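Local coordinates for putative aldehyde dehydrogenase (Burkholderia cenocepacia, PDB 4YWE), which probably oxidises aldehydes to carboxylic acids with NAD or NADP as electron acceptor, as other aldehyde dehydrogenases do, at residues A[420-425]-A[442-447]; A[402-407]-A[433-438]. All coordinates share one frame; numbering follows the deposited sequence.

Contact 1 of 2, residues A[420-425]-A[442-447]; sequences GIWTRD and FINNYG
The indole of Trp422 lies flat against the backbone of Asn444 and Asn445. Asn444 CA sits over one face, 3.9 Å from the centroid of the six-membered ring, in a CH-pi contact. The peptide that follows covers the rim of the same face, with Asn444 C 3.4 Å from Trp422 CZ3. CG of Trp422 is anti to its own carbonyl carbon (chi1 -62°), which carries the indole back along the sheet to this peptide. Val277 and Ala274 of helix 271-283 also touch the indole, and its NE1 bonds to Gln263. The Tyr446 ring meets Gly420 at its edge, with CE1 3.8 Å from Gly420 N. Its hydroxyl reaches Ser291 O. Gly447 N lies over the centre of one Phe442 ring face.

The contact runs along parallel strands 418-422 and 440-443, joined through helix 426-435 in a beta-alpha-beta unit, and into the loops after them. Gly420 pairs with Phe442 and Ile421 with Ile443. Ile421 N donates to Phe442 O and Asn444 N to Ile421 O, both at 2.7 Å. Ile421 and Ile443 both point to the face covered by that helix.

Past the last strand pair, the Asn444 amide takes over from the backbone. Its OD1 accepts from Thr423 N at 3.1 Å, in the carbonyl plane. Its ND2 donates to Thr423 O at 3.2 Å, with the donor tilted 29° from that carbonyl's plane. Two bonds thus fix the amide's rotation. Gln429 also donates to Thr423 O. Thr423 OG1 accepts from Asp425 N in an ST turn and also bonds to Asp268 OD1. Asn445 ND2 donates to Ile443 O at 2.7 Å from above the carbonyl plane, and bonds to Ala483 O of the second subunit, whose strand continues the sheet beyond Phe442 and Ile443.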
ATOM      1  N   GLY A 420      -5.906  27.253  -2.920  1.00 19.21           N
ATOM      2  CA  GLY A 420      -4.759  27.736  -2.172  1.00 13.29           C
ATOM      3  C   GLY A 420      -5.152  28.391  -0.861  1.00 16.77           C
ATOM      4  O   GLY A 420      -6.098  29.177  -0.808  1.00 17.10           O
ATOM      5  N   ILE A 421      -4.423  28.064   0.203  1.00 18.23           N
ATOM      6  CA  ILE A 421      -4.698  28.612   1.526  1.00 19.12           C
ATOM      7  C   ILE A 421      -3.512  29.427   2.025  1.00 19.82           C
ATOM      8  O   ILE A 421      -2.396  28.916   2.119  1.00 21.21           O
ATOM      9  CB  ILE A 421      -5.035  27.498   2.534  1.00 17.82           C
ATOM     10  CG1 ILE A 421      -6.290  26.737   2.100  1.00 15.76           C
ATOM     11  CG2 ILE A 421      -5.216  28.081   3.926  1.00 15.46           C
ATOM     12  CD1 ILE A 421      -6.617  25.553   2.990  1.00 15.75           C
ATOM     13  N   TRP A 422      -3.753  30.693   2.350  1.00 15.71           N
ATOM     14  CA  TRP A 422      -2.698  31.549   2.878  1.00 20.83           C
ATOM     15  C   TRP A 422      -3.041  32.045   4.281  1.00 21.93           C
ATOM     16  O   TRP A 422      -3.870  32.938   4.450  1.00 28.08           O
ATOM     17  CB  TRP A 422      -2.446  32.732   1.941  1.00 16.42           C
ATOM     18  CG  TRP A 422      -1.973  32.319   0.581  1.00 19.05           C
ATOM     19  CD1 TRP A 422      -2.748  32.038  -0.507  1.00 22.10           C
ATOM     20  CD2 TRP A 422      -0.616  32.130   0.163  1.00 15.96           C
ATOM     21  NE1 TRP A 422      -1.958  31.690  -1.575  1.00 20.11           N
ATOM     22  CE2 TRP A 422      -0.641  31.740  -1.189  1.00 15.42           C
ATOM     23  CE3 TRP A 422       0.623  32.255   0.803  1.00 24.95           C
ATOM     24  CZ2 TRP A 422       0.516  31.474  -1.915  1.00 16.15           C
ATOM     25  CZ3 TRP A 422       1.774  31.992   0.080  1.00 23.31           C
ATOM     26  CH2 TRP A 422       1.712  31.605  -1.263  1.00 20.08           C
ATOM     27  N   THR A 423      -2.395  31.449   5.278  1.00 21.79           N
ATOM     28  CA  THR A 423      -2.586  31.821   6.676  1.00 21.67           C
ATOM     29  C   THR A 423      -1.479  31.214   7.533  1.00 21.84           C
ATOM     30  O   THR A 423      -0.876  30.209   7.157  1.00 24.10           O
ATOM     31  CB  THR A 423      -3.958  31.357   7.212  1.00 18.73           C
ATOM     32  OG1 THR A 423      -4.073  31.696   8.598  1.00 22.96           O
ATOM     33  CG2 THR A 423      -4.113  29.855   7.051  1.00 19.19           C
ATOM     34  N   ARG A 424      -1.210  31.827   8.682  1.00 20.97           N
ATOM     35  CA  ARG A 424      -0.172  31.328   9.580  1.00 27.77           C
ATOM     36  C   ARG A 424      -0.721  30.313  10.578  1.00 26.32           C
ATOM     37  O   ARG A 424       0.028  29.504  11.124  1.00 27.93           O
ATOM     38  CB  ARG A 424       0.493  32.483  10.334  1.00 36.23           C
ATOM     39  CG  ARG A 424       1.561  33.216   9.539  1.00 41.85           C
ATOM     40  CD  ARG A 424       2.164  34.352  10.351  1.00 45.34           C
ATOM     41  NE  ARG A 424       3.154  35.107   9.590  1.00 47.51           N
ATOM     42  CZ  ARG A 424       2.891  36.226   8.924  1.00 49.55           C
ATOM     43  NH1 ARG A 424       1.663  36.727   8.924  1.00 51.84           N
ATOM     44  NH2 ARG A 424       3.855  36.847   8.260  1.00 49.81           N
ATOM     45  N   ASP A 425      -2.029  30.358  10.813  1.00 26.04           N
ATOM     46  CA  ASP A 425      -2.656  29.464  11.781  1.00 27.41           C
ATOM     47  C   ASP A 425      -2.677  28.026  11.275  1.00 24.48           C
ATOM     48  O   ASP A 425      -3.352  27.713  10.294  1.00 22.10           O
ATOM     49  CB  ASP A 425      -4.079  29.927  12.096  1.00 30.73           C
ATOM     50  CG  ASP A 425      -4.667  29.218  13.299  1.00 36.21           C
ATOM     51  OD1 ASP A 425      -5.148  28.076  13.143  1.00 36.60           O
ATOM     52  OD2 ASP A 425      -4.648  29.802  14.402  1.00 43.38           O
ATOM     53  N   PHE A 442      -3.270  23.637  -1.559  1.00 14.52           N
ATOM     54  CA  PHE A 442      -1.920  24.119  -1.296  1.00 14.82           C
ATOM     55  C   PHE A 442      -1.908  25.075  -0.110  1.00 15.70           C
ATOM     56  O   PHE A 442      -2.681  26.032  -0.061  1.00 16.96           O
ATOM     57  CB  PHE A 442      -1.339  24.798  -2.538  1.00 15.16           C
ATOM     58  CG  PHE A 442      -1.173  23.873  -3.710  1.00 16.17           C
ATOM     59  CD1 PHE A 442      -0.026  23.109  -3.849  1.00 14.77           C
ATOM     60  CD2 PHE A 442      -2.165  23.764  -4.671  1.00 21.03           C
ATOM     61  CE1 PHE A 442       0.130  22.256  -4.925  1.00 20.70           C
ATOM     62  CE2 PHE A 442      -2.016  22.912  -5.750  1.00 19.27           C
ATOM     63  CZ  PHE A 442      -0.866  22.158  -5.876  1.00 19.58           C
ATOM     64  N   ILE A 443      -1.028  24.803   0.847  1.00 16.38           N
ATOM     65  CA  ILE A 443      -0.920  25.622   2.046  1.00 19.70           C
ATOM     66  C   ILE A 443       0.306  26.522   1.960  1.00 22.82           C
ATOM     67  O   ILE A 443       1.440  26.038   1.909  1.00 19.05           O
ATOM     68  CB  ILE A 443      -0.876  24.750   3.309  1.00 23.14           C
ATOM     69  CG1 ILE A 443      -2.179  23.958   3.449  1.00 25.61           C
ATOM     70  CG2 ILE A 443      -0.632  25.607   4.542  1.00 18.99           C
ATOM     71  CD1 ILE A 443      -2.252  23.106   4.696  1.00 28.25           C
ATOM     72  N   ASN A 444       0.058  27.831   1.941  1.00 19.16           N
ATOM     73  CA  ASN A 444       1.107  28.846   1.851  1.00 20.44           C
ATOM     74  C   ASN A 444       1.993  28.640   0.623  1.00 30.30           C
ATOM     75  O   ASN A 444       3.195  28.908   0.648  1.00 32.47           O
ATOM     76  CB  ASN A 444       1.946  28.863   3.130  1.00 21.72           C
ATOM     77  CG  ASN A 444       1.159  29.362   4.330  1.00 30.34           C
ATOM     78  OD1 ASN A 444       0.265  30.197   4.192  1.00 28.86           O
ATOM     79  ND2 ASN A 444       1.486  28.850   5.509  1.00 22.81           N
ATOM     80  N   ASN A 445       1.371  28.161  -0.449  1.00 29.66           N
ATOM     81  CA  ASN A 445       1.997  28.056  -1.759  1.00 27.54           C
ATOM     82  C   ASN A 445       0.885  27.825  -2.775  1.00 25.56           C
ATOM     83  O   ASN A 445      -0.294  27.877  -2.424  1.00 17.54           O
ATOM     84  CB  ASN A 445       3.031  26.926  -1.808  1.00 26.27           C
ATOM     85  CG  ASN A 445       2.397  25.549  -1.788  1.00 24.61           C
ATOM     86  OD1 ASN A 445       2.438  24.822  -2.780  1.00 25.29           O
ATOM     87  ND2 ASN A 445       1.816  25.179  -0.652  1.00 23.73           N
ATOM     88  N   TYR A 446       1.254  27.577  -4.025  1.00 24.61           N
ATOM     89  CA  TYR A 446       0.268  27.289  -5.060  1.00 25.09           C
ATOM     90  C   TYR A 446       0.925  26.599  -6.245  1.00 31.12           C
ATOM     91  O   TYR A 446       1.398  27.257  -7.171  1.00 34.75           O
ATOM     92  CB  TYR A 446      -0.430  28.570  -5.517  1.00 22.85           C
ATOM     93  CG  TYR A 446      -1.724  28.322  -6.256  1.00 21.21           C
ATOM     94  CD1 TYR A 446      -2.931  28.249  -5.574  1.00 18.68           C
ATOM     95  CD2 TYR A 446      -1.738  28.153  -7.635  1.00 16.79           C
ATOM     96  CE1 TYR A 446      -4.115  28.018  -6.241  1.00 15.46           C
ATOM     97  CE2 TYR A 446      -2.919  27.923  -8.311  1.00 20.26           C
ATOM     98  CZ  TYR A 446      -4.103  27.856  -7.608  1.00 20.50           C
ATOM     99  OH  TYR A 446      -5.281  27.627  -8.275  1.00 19.82           O
ATOM    100  N   GLY A 447       0.947  25.271  -6.212  1.00 35.21           N
ATOM    101  CA  GLY A 447       1.641  24.502  -7.227  1.00 43.42           C
ATOM    102  C   GLY A 447       3.136  24.735  -7.146  1.00 51.48           C
ATOM    103  O   GLY A 447       3.668  25.634  -7.798  1.00 55.36           O
TER

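Contact 2 of 2, residues A[402-407]-A[433-438]; sequences DEDEAV and ARRLRA. With EDO (1,2-ethanediol), chain N.
Two helices on one side of the mixed sheet meet here: the start of helix 403-410 packs against the C-terminal part of helix 426-435 and the residues after it. Helix 403-410 is capped by Asp402, whose OD1 accepts from Glu405 N. Arg435 and Val407 make most of the contact. The guanidinium of Arg435 lies across the Val407 side chain. Val407 CG2 sits over the centre of one guanidinium face, 3.6 Å from Arg435 CZ. The arginine chain bends at chi3 (65°), and this turns its flat end over the valine. Leu436 adds a looser contact, with CD2 4.5 Å from Val407 CA, and packs on Ile421 and Ile264 of the sheet.

The polar part lies at the guanidinium edge. Arg435 NH1 forms a salt bridge to Asp404 OD1 at 2.9 Å. The bond lies close to the guanidinium plane. The carboxylate plane is turned 74° from it, and OD1 is the oxygen that makes the bond. Glu403 OE2 is bound to Arg428 and Arg431. A water donates to Glu403 OE1 at 2.7 Å and accepts from Arg435 NH1 at 2.8 Å.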
ATOM      1  N   ASP A 402     -15.407  35.377   7.574  1.00 24.58           N
ATOM      2  CA  ASP A 402     -14.886  34.300   8.411  1.00 25.14           C
ATOM      3  C   ASP A 402     -14.563  33.042   7.608  1.00 25.59           C
ATOM      4  O   ASP A 402     -14.689  33.028   6.385  1.00 27.56           O
ATOM      5  CB  ASP A 402     -15.882  33.966   9.528  1.00 27.82           C
ATOM      6  CG  ASP A 402     -17.277  33.654   9.003  1.00 28.23           C
ATOM      7  OD1 ASP A 402     -17.415  33.273   7.821  1.00 26.43           O
ATOM      8  OD2 ASP A 402     -18.243  33.787   9.783  1.00 32.10           O
ATOM      9  N   GLU A 403     -14.155  31.988   8.310  1.00 25.63           N
ATOM     10  CA  GLU A 403     -13.814  30.718   7.674  1.00 24.10           C
ATOM     11  C   GLU A 403     -15.013  30.114   6.949  1.00 22.71           C
ATOM     12  O   GLU A 403     -14.876  29.577   5.851  1.00 21.84           O
ATOM     13  CB  GLU A 403     -13.279  29.720   8.706  1.00 25.71           C
ATOM     14  CG  GLU A 403     -11.950  30.110   9.331  1.00 28.34           C
ATOM     15  CD  GLU A 403     -11.379  29.014  10.213  1.00 31.98           C
ATOM     16  OE1 GLU A 403     -11.826  27.854  10.088  1.00 31.38           O
ATOM     17  OE2 GLU A 403     -10.483  29.312  11.031  1.00 35.07           O
ATOM     18  N   ASP A 404     -16.185  30.207   7.571  1.00 18.57           N
ATOM     19  CA  ASP A 404     -17.405  29.645   7.003  1.00 21.30           C
ATOM     20  C   ASP A 404     -17.746  30.257   5.645  1.00 23.42           C
ATOM     21  O   ASP A 404     -18.079  29.534   4.706  1.00 29.42           O
ATOM     22  CB  ASP A 404     -18.580  29.829   7.967  1.00 22.49           C
ATOM     23  CG  ASP A 404     -18.517  28.879   9.149  1.00 26.90           C
ATOM     24  OD1 ASP A 404     -17.707  27.928   9.109  1.00 27.08           O
ATOM     25  OD2 ASP A 404     -19.284  29.078  10.114  1.00 29.63           O
ATOM     26  N   GLU A 405     -17.664  31.579   5.537  1.00 21.69           N
ATOM     27  CA  GLU A 405     -17.971  32.234   4.269  1.00 23.51           C
ATOM     28  C   GLU A 405     -16.894  31.936   3.231  1.00 19.74           C
ATOM     29  O   GLU A 405     -17.189  31.802   2.045  1.00 16.77           O
ATOM     30  CB  GLU A 405     -18.124  33.746   4.441  1.00 23.51           C
ATOM     31  CG  GLU A 405     -18.650  34.426   3.179  1.00 23.28           C
ATOM     32  CD  GLU A 405     -18.856  35.917   3.339  1.00 24.97           C
ATOM     33  OE1 GLU A 405     -18.103  36.549   4.106  1.00 29.81           O
ATOM     34  OE2 GLU A 405     -19.774  36.460   2.689  1.00 26.55           O
ATOM     35  N   ALA A 406     -15.647  31.833   3.681  1.00 21.27           N
ATOM     36  CA  ALA A 406     -14.544  31.488   2.792  1.00 17.36           C
ATOM     37  C   ALA A 406     -14.801  30.136   2.136  1.00 19.01           C
ATOM     38  O   ALA A 406     -14.614  29.979   0.930  1.00 24.62           O
ATOM     39  CB  ALA A 406     -13.228  31.471   3.552  1.00 18.24           C
ATOM     40  N   VAL A 407     -15.245  29.171   2.934  1.00 15.93           N
ATOM     41  CA  VAL A 407     -15.573  27.844   2.428  1.00 17.45           C
ATOM     42  C   VAL A 407     -16.777  27.912   1.492  1.00 20.14           C
ATOM     43  O   VAL A 407     -16.777  27.302   0.422  1.00 19.62           O
ATOM     44  CB  VAL A 407     -15.836  26.858   3.579  1.00 19.86           C
ATOM     45  CG1 VAL A 407     -16.361  25.533   3.038  1.00 15.39           C
ATOM     46  CG2 VAL A 407     -14.569  26.645   4.395  1.00 19.93           C
ATOM     47  N   ALA A 433      -8.527  22.788   4.649  1.00 17.44           N
ATOM     48  CA  ALA A 433      -8.124  21.812   3.640  1.00 16.78           C
ATOM     49  C   ALA A 433      -9.078  20.622   3.590  1.00 17.98           C
ATOM     50  O   ALA A 433      -9.306  20.041   2.529  1.00 19.42           O
ATOM     51  CB  ALA A 433      -6.704  21.339   3.905  1.00 15.78           C
ATOM     52  N   ARG A 434      -9.632  20.263   4.743  1.00 18.10           N
ATOM     53  CA  ARG A 434     -10.595  19.172   4.818  1.00 15.87           C
ATOM     54  C   ARG A 434     -11.952  19.601   4.267  1.00 17.66           C
ATOM     55  O   ARG A 434     -12.677  18.794   3.688  1.00 21.08           O
ATOM     56  CB  ARG A 434     -10.746  18.687   6.261  1.00 17.17           C
ATOM     57  N   ARG A 435     -12.287  20.876   4.447  1.00 21.74           N
ATOM     58  CA  ARG A 435     -13.595  21.392   4.045  1.00 22.33           C
ATOM     59  C   ARG A 435     -13.667  21.722   2.557  1.00 21.45           C
ATOM     60  O   ARG A 435     -14.712  21.557   1.929  1.00 19.97           O
ATOM     61  CB  ARG A 435     -13.951  22.640   4.859  1.00 23.05           C
ATOM     62  CG  ARG A 435     -14.186  22.385   6.340  1.00 22.60           C
ATOM     63  CD  ARG A 435     -14.671  23.646   7.040  1.00 25.21           C
ATOM     64  NE  ARG A 435     -15.985  24.071   6.562  1.00 26.04           N
ATOM     65  CZ  ARG A 435     -16.604  25.180   6.957  1.00 26.67           C
ATOM     66  NH1 ARG A 435     -16.028  25.986   7.838  1.00 26.91           N
ATOM     67  NH2 ARG A 435     -17.797  25.487   6.469  1.00 26.91           N
ATOM     68  N   LEU A 436     -12.560  22.198   1.999  1.00 23.78           N
ATOM     69  CA  LEU A 436     -12.535  22.630   0.605  1.00 21.11           C
ATOM     70  C   LEU A 436     -12.757  21.464  -0.353  1.00 19.64           C
ATOM     71  O   LEU A 436     -12.263  20.358  -0.130  1.00 19.87           O
ATOM     72  CB  LEU A 436     -11.210  23.326   0.285  1.00 19.20           C
ATOM     73  CG  LEU A 436     -10.943  24.644   1.015  1.00 18.97           C
ATOM     74  CD1 LEU A 436      -9.594  25.218   0.614  1.00 17.26           C
ATOM     75  CD2 LEU A 436     -12.053  25.646   0.745  1.00 19.13           C
ATOM     76  N   ARG A 437     -13.512  21.719  -1.417  1.00 18.02           N
ATOM     77  CA  ARG A 437     -13.746  20.715  -2.446  1.00 20.68           C
ATOM     78  C   ARG A 437     -12.769  20.904  -3.599  1.00 16.75           C
ATOM     79  O   ARG A 437     -12.970  21.760  -4.461  1.00 14.56           O
ATOM     80  CB  ARG A 437     -15.187  20.785  -2.956  1.00 23.07           C
ATOM     81  CG  ARG A 437     -16.236  20.466  -1.906  1.00 27.25           C
ATOM     82  CD  ARG A 437     -17.636  20.672  -2.457  1.00 37.95           C
ATOM     83  NE  ARG A 437     -18.665  20.427  -1.452  1.00 46.53           N
ATOM     84  CZ  ARG A 437     -19.965  20.602  -1.661  1.00 53.78           C
ATOM     85  NH1 ARG A 437     -20.397  21.024  -2.842  1.00 56.67           N
ATOM     86  NH2 ARG A 437     -20.835  20.353  -0.690  1.00 56.12           N
ATOM     87  N   ALA A 438     -11.708  20.105  -3.603  1.00 18.96           N
ATOM     88  CA  ALA A 438     -10.677  20.199  -4.630  1.00 19.29           C
ATOM     89  C   ALA A 438      -9.820  18.943  -4.647  1.00 15.57           C
ATOM     90  O   ALA A 438      -9.691  18.257  -3.633  1.00 17.77           O
ATOM     91  CB  ALA A 438      -9.805  21.430  -4.402  1.00 21.46           C
TER
HETATM   92  C1  EDO N 502     -11.779  14.558   5.065  1.00 37.26           C
HETATM   93  O1  EDO N 502     -10.832  15.476   4.508  1.00 33.31           O
HETATM   94  C2  EDO N 502     -13.115  15.265   5.259  1.00 39.46           C
HETATM   95  O2  EDO N 502     -13.573  15.774   4.000  1.00 37.13           O
HETATM   96  O   HOH W   1     -13.626  26.007   9.309  1.00 29.17           O
HETATM   97  O   HOH W   2     -19.340  27.437   5.281  1.00 25.59           O

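The centres of contacts 1 and 2 are about 13 Å apart, in the same mixed sheet and its covering helices. Along the chain the segments alternate: 402-407, 420-425, 433-438, 442-447. Helix 403-410 leads into strand 418-422, which is followed by helix 426-435 and strand 440-443. Contact 1 thus joins the two strands of the unit, and contact 2 joins its helix to the one before. They touch at Ile421, whose CD1 lies 3.7 Å from Ala433 N and 3.8 Å from Leu436 CD1. Both reach the second subunit, through Asn445 and the strand edge in contact 1 and through Ala433 and Leu436 in contact 2. This corner of the fold therefore forms part of the subunit interface.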